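PDB 2GH9: maltose/maltodextrin-binding protein from Thermus thermophilus, which binds maltotriose in the cleft between its two lobes and probably delivers such maltodextrins to a membrane transporter for uptake. Local coordinates for residues A136-L141 with Y206-E211; R129-F134 with L196-D201. One frame throughout, in Å; residues are numbered along the deposited sequence.

Interaction 1. Residues A136-L141 with Y206-E211; sequences ALAQKL and YNLVPE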
# COMPACT_ATOMS: atom_id res chain seq x y z
N ALA A 136 1.46 11.50 24.53
CA ALA A 136 0.89 11.45 25.89
C ALA A 136 -0.28 10.47 25.97
O ALA A 136 -0.36 9.66 26.90
CB ALA A 136 0.45 12.84 26.33
N LEU A 137 -1.17 10.53 24.98
CA LEU A 137 -2.30 9.62 24.86
C LEU A 137 -1.87 8.16 24.68
O LEU A 137 -2.38 7.27 25.38
CB LEU A 137 -3.17 10.04 23.69
CG LEU A 137 -4.48 9.31 23.40
CD1 LEU A 137 -5.42 9.39 24.60
CD2 LEU A 137 -5.14 9.89 22.14
N ALA A 138 -0.95 7.90 23.75
CA ALA A 138 -0.54 6.54 23.43
C ALA A 138 0.10 5.86 24.64
O ALA A 138 -0.13 4.69 24.90
CB ALA A 138 0.44 6.53 22.23
N GLN A 139 0.93 6.61 25.37
CA GLN A 139 1.59 6.08 26.57
C GLN A 139 0.57 5.81 27.68
O GLN A 139 0.65 4.78 28.36
CB GLN A 139 2.69 7.03 27.06
CG GLN A 139 3.99 6.94 26.22
CD GLN A 139 4.97 8.06 26.53
OE1 GLN A 139 4.59 9.11 27.03
NE2 GLN A 139 6.23 7.84 26.20
N LYS A 140 -0.39 6.74 27.82
CA LYS A 140 -1.47 6.62 28.80
C LYS A 140 -2.32 5.37 28.60
O LYS A 140 -2.67 4.68 29.57
CB LYS A 140 -2.39 7.84 28.73
CG LYS A 140 -3.57 7.78 29.72
CD LYS A 140 -4.52 8.95 29.57
CE LYS A 140 -5.83 8.70 30.34
NZ LYS A 140 -6.71 7.60 29.74
N LEU A 141 -2.66 5.10 27.34
CA LEU A 141 -3.59 4.02 27.02
C LEU A 141 -2.88 2.69 26.95
O LEU A 141 -3.55 1.66 26.82
CB LEU A 141 -4.32 4.31 25.70
CG LEU A 141 -5.18 5.57 25.70
CD1 LEU A 141 -5.61 5.94 24.29
CD2 LEU A 141 -6.39 5.41 26.63
N TYR A 206 10.17 5.97 23.79
CA TYR A 206 8.76 6.24 24.02
C TYR A 206 8.01 5.00 24.47
O TYR A 206 6.91 5.11 24.99
CB TYR A 206 8.10 6.85 22.76
CG TYR A 206 8.84 8.04 22.16
CD1 TYR A 206 9.03 9.22 22.88
CD2 TYR A 206 9.34 7.98 20.86
CE1 TYR A 206 9.69 10.32 22.32
CE2 TYR A 206 10.02 9.06 20.30
CZ TYR A 206 10.19 10.22 21.03
OH TYR A 206 10.88 11.25 20.46
N ASN A 207 8.62 3.82 24.28
CA ASN A 207 8.07 2.54 24.77
C ASN A 207 6.64 2.28 24.26
O ASN A 207 5.73 1.96 25.04
CB ASN A 207 8.14 2.46 26.31
CG ASN A 207 7.86 1.05 26.84
OD1 ASN A 207 8.37 0.05 26.30
ND2 ASN A 207 7.05 0.97 27.88
N LEU A 208 6.46 2.42 22.94
CA LEU A 208 5.14 2.26 22.33
C LEU A 208 4.99 0.93 21.59
O LEU A 208 3.94 0.27 21.68
CB LEU A 208 4.82 3.45 21.40
CG LEU A 208 4.56 4.81 22.06
CD1 LEU A 208 4.16 5.87 21.04
CD2 LEU A 208 3.48 4.68 23.12
N VAL A 209 6.05 0.54 20.88
CA VAL A 209 6.02 -0.63 20.01
C VAL A 209 7.10 -1.62 20.43
O VAL A 209 8.25 -1.48 20.05
CB VAL A 209 6.20 -0.22 18.53
CG1 VAL A 209 5.91 -1.42 17.63
CG2 VAL A 209 5.26 0.98 18.18
N PRO A 210 6.73 -2.63 21.24
CA PRO A 210 7.73 -3.61 21.68
C PRO A 210 8.20 -4.59 20.60
O PRO A 210 7.72 -4.58 19.46
CB PRO A 210 7.02 -4.36 22.81
CG PRO A 210 5.55 -4.18 22.54
CD PRO A 210 5.40 -2.87 21.82
N GLU A 211 9.14 -5.44 20.99
CA GLU A 211 9.61 -6.54 20.16
C GLU A 211 8.45 -7.43 19.70
O GLU A 211 7.41 -7.57 20.37
CB GLU A 211 10.67 -7.33 20.94
CG GLU A 211 11.02 -8.69 20.35
CD GLU A 211 11.73 -8.61 19.02
OE1 GLU A 211 12.62 -7.75 18.87
OE2 GLU A 211 11.41 -9.46 18.13

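Interaction 2. Residues R129-F134 with L196-D201; sequences RTWEEF and LQFIKD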
# COMPACT_ATOMS: atom_id res chain seq x y z
N ARG A 129 -3.98 16.24 18.05
CA ARG A 129 -3.68 17.39 17.20
C ARG A 129 -2.19 17.57 16.90
O ARG A 129 -1.83 18.21 15.92
CB ARG A 129 -4.20 18.65 17.86
CG ARG A 129 -5.71 18.70 18.03
CD ARG A 129 -6.11 19.89 18.86
NE ARG A 129 -5.98 19.67 20.30
CZ ARG A 129 -6.41 20.53 21.22
NH1 ARG A 129 -6.99 21.67 20.85
NH2 ARG A 129 -6.26 20.27 22.52
N THR A 130 -1.34 17.04 17.77
CA THR A 130 0.10 17.20 17.66
C THR A 130 0.80 15.90 18.07
O THR A 130 0.18 15.00 18.64
CB THR A 130 0.63 18.34 18.61
OG1 THR A 130 0.35 17.98 19.97
CG2 THR A 130 -0.01 19.67 18.30
N TRP A 131 2.09 15.84 17.80
CA TRP A 131 2.92 14.76 18.26
C TRP A 131 2.84 14.58 19.77
O TRP A 131 2.77 13.48 20.27
CB TRP A 131 4.39 14.98 17.87
CG TRP A 131 5.28 14.05 18.63
CD1 TRP A 131 6.04 14.36 19.72
CD2 TRP A 131 5.41 12.63 18.43
NE1 TRP A 131 6.67 13.23 20.19
CE2 TRP A 131 6.30 12.16 19.42
CE3 TRP A 131 4.87 11.72 17.51
CZ2 TRP A 131 6.67 10.82 19.51
CZ3 TRP A 131 5.24 10.39 17.59
CH2 TRP A 131 6.14 9.96 18.59
N GLU A 132 2.87 15.69 20.50
CA GLU A 132 3.00 15.65 21.96
C GLU A 132 1.71 15.11 22.58
O GLU A 132 1.72 14.33 23.52
CB GLU A 132 3.34 17.05 22.50
CG GLU A 132 4.78 17.58 22.18
CD GLU A 132 5.03 17.98 20.72
OE1 GLU A 132 4.11 18.49 20.04
OE2 GLU A 132 6.19 17.79 20.25
N GLU A 133 0.59 15.54 22.01
CA GLU A 133 -0.73 15.06 22.42
C GLU A 133 -0.93 13.57 22.11
O GLU A 133 -1.53 12.84 22.89
CB GLU A 133 -1.79 15.88 21.69
CG GLU A 133 -3.00 16.19 22.50
CD GLU A 133 -3.92 17.13 21.78
OE1 GLU A 133 -4.18 18.22 22.32
OE2 GLU A 133 -4.38 16.79 20.68
N PHE A 134 -0.43 13.13 20.95
CA PHE A 134 -0.45 11.73 20.53
C PHE A 134 0.39 10.88 21.46
O PHE A 134 -0.05 9.84 21.92
CB PHE A 134 0.08 11.59 19.09
CG PHE A 134 0.50 10.17 18.73
CD1 PHE A 134 -0.45 9.22 18.34
CD2 PHE A 134 1.84 9.81 18.75
CE1 PHE A 134 -0.06 7.93 18.01
CE2 PHE A 134 2.23 8.54 18.41
CZ PHE A 134 1.27 7.59 18.04
N LEU A 196 15.55 6.49 11.17
CA LEU A 196 15.81 5.25 11.92
C LEU A 196 15.93 5.47 13.43
O LEU A 196 15.49 4.61 14.21
CB LEU A 196 17.08 4.56 11.41
CG LEU A 196 17.03 3.91 10.03
CD1 LEU A 196 18.32 3.10 9.81
CD2 LEU A 196 15.78 3.05 9.90
N GLN A 197 16.50 6.59 13.85
CA GLN A 197 16.52 6.95 15.29
C GLN A 197 15.12 7.19 15.87
O GLN A 197 14.78 6.70 16.95
CB GLN A 197 17.40 8.19 15.50
CG GLN A 197 17.76 8.44 16.97
CD GLN A 197 18.42 7.23 17.65
OE1 GLN A 197 19.48 6.77 17.23
NE2 GLN A 197 17.77 6.71 18.67
N PHE A 198 14.28 7.94 15.16
CA PHE A 198 12.88 8.10 15.58
C PHE A 198 12.16 6.74 15.68
O PHE A 198 11.41 6.49 16.66
CB PHE A 198 12.11 9.03 14.64
CG PHE A 198 10.64 9.01 14.88
CD1 PHE A 198 10.13 9.55 16.03
CD2 PHE A 198 9.77 8.42 13.98
CE1 PHE A 198 8.78 9.50 16.30
CE2 PHE A 198 8.42 8.36 14.24
CZ PHE A 198 7.92 8.91 15.40
N ILE A 199 12.36 5.88 14.67
CA ILE A 199 11.76 4.55 14.70
C ILE A 199 12.31 3.76 15.90
O ILE A 199 11.53 3.17 16.64
CB ILE A 199 11.90 3.77 13.37
CG1 ILE A 199 11.16 4.50 12.25
CG2 ILE A 199 11.37 2.34 13.54
CD1 ILE A 199 11.65 4.19 10.83
N LYS A 200 13.62 3.78 16.12
CA LYS A 200 14.17 3.20 17.37
C LYS A 200 13.50 3.74 18.63
O LYS A 200 13.11 2.98 19.52
CB LYS A 200 15.67 3.42 17.48
CG LYS A 200 16.46 2.47 16.65
CD LYS A 200 17.98 2.77 16.71
CE LYS A 200 18.62 2.37 18.04
NZ LYS A 200 20.09 2.70 17.99
N ASP A 201 13.34 5.06 18.68
CA ASP A 201 12.77 5.74 19.83
C ASP A 201 11.36 5.29 20.11
O ASP A 201 10.93 5.32 21.26
CB ASP A 201 12.79 7.27 19.67
CG ASP A 201 14.19 7.87 19.68
OD1 ASP A 201 15.17 7.17 20.03
OD2 ASP A 201 14.32 9.07 19.34

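Interaction 1. Residues A136-L141 with Y206-E211
The last turns of helix 131-141 lean against the loop that leaves helix 189-204, with Gln-139 and Ala-138 on the helix meeting Tyr-206 and Leu-208 in the loop. One nearly straight hydrogen bond holds the polar side of this contact: Gln-139 NE2 donates to Tyr-206 O over 3.1 Å, with an N-H...O angle of 176°. The acceptor lies almost exactly in the plane of the glutamine amide, whereas the donor stands 19° out of the plane of the tyrosine carbonyl. With CG beside the backbone N (chi1 -77°) and the chain extended beyond it, the side chain spans the gap, so that its amide can reach the main-chain oxygen of Tyr-206, in the loop just past the end of helix 189-204. A glutamine suits this partly exposed position, where its CG adds an apolar contact to the bond made by its amide.

Beside the amide bond the contact is apolar. Leu-208 CD2 sits 3.7 Å from Ala-138 CB and also 3.9 Å from Gln-139 CG, while the other methyl, CD1, lies 4.0 Å from Ala-138 CB. The leucine and glutamine side chains cross at about a right angle, one branched end against the stem of the other. A small alanine lets the buried leucine approach the helix closely; Ala-138 also touches Met-229 and Phe-149 of the sheet. Between the two touching loop residues, Asn-207 takes a positive phi, a backbone shape asparagine tolerates well, and the chain turns out of its helix there; Leu-208 and Val-209 keep backbone bonds with Leu-202. A polar bond beside a small apolar patch thus joins the C-terminal part of helix 131-141 to the loop after helix 189-204, next to strands 227-232 and 149-150, in a lobe of the periplasmic binding protein fold.

Interaction 2. Residues R129-F134 with L196-D201
Glu-133 OE1 is gripped by two nitrogens of Arg-129, NE at 3.1 Å and NH2 at 2.9 Å, a salt bridge in which the arginine meets the carboxylate side-on. Both approach on the side facing the other carboxylate oxygen, and OE1 stands 18° out of the guanidinium plane. Glu-133 OE2 takes the backbone N of Arg-129 at 2.7 Å on its anti side, with a weak bond from NE as well. The carboxylate is thus held at both oxygens, and its negative charge beside the start of a helix would probably interact well with the helix dipole. Thr-130, at the N-cap, completes this start: its OG1 accepts from Glu-133 N at 3.2 Å, supplying an acceptor for an N-H of the first turn, a role for which a short hydroxyl side chain is well suited.

From this capped start the helix carries Trp-131 toward helix 189-204. Here the bridge is purely aromatic. Trp-131 and Phe-198 reach out from opposite directions, each with CG anti to the backbone N (chi1 166° for the tryptophan), and large rings are needed because the nearest CA atoms, those of Trp-131 and Phe-198, are 12.3 Å apart. They form an offset edge-to-face pair: the edge of Phe-198 is turned to the tryptophan six-membered ring, planes at 70°, with Trp-131 CH2 3.5 Å from Phe-198 CE1. Within the second helix, Gln-197 NE2 donates to Asp-201 OD1 at 3.0 Å, one turn along.

Around the rings, Pro-256 touches both, Phe-162 and Phe-166 of helix 156-166 meet Phe-198, and helices 341-357 and 363-378 lie against other residues of helix 189-204, which is thereby sandwiched among helices while helix 131-141 faces the sheet.

In the fold
Both contacts draw on helix 131-141, interaction 2 at its start and interaction 1 at its end, and their centres are 10 Å apart. Their partners follow one another closely in the chain, residues 206-211 coming just after helix 189-204; Tyr-206 N lies 2.7 Å from Asp-201 O, a probable hydrogen bond. The cross-segment chemistry changes with depth. Interaction 2 is a buried meeting of two aromatic rings with no hydrogen bond between its segments, whereas interaction 1, only partly buried, combines an amide-to-carbonyl bond with methyl contacts. Tyr-206 connects them: its carbonyl serves interaction 1, and its ring packs edge-to-face with Trp-131 of interaction 2. Both tie helix 131-141 to helix 189-204 or the loop that follows it.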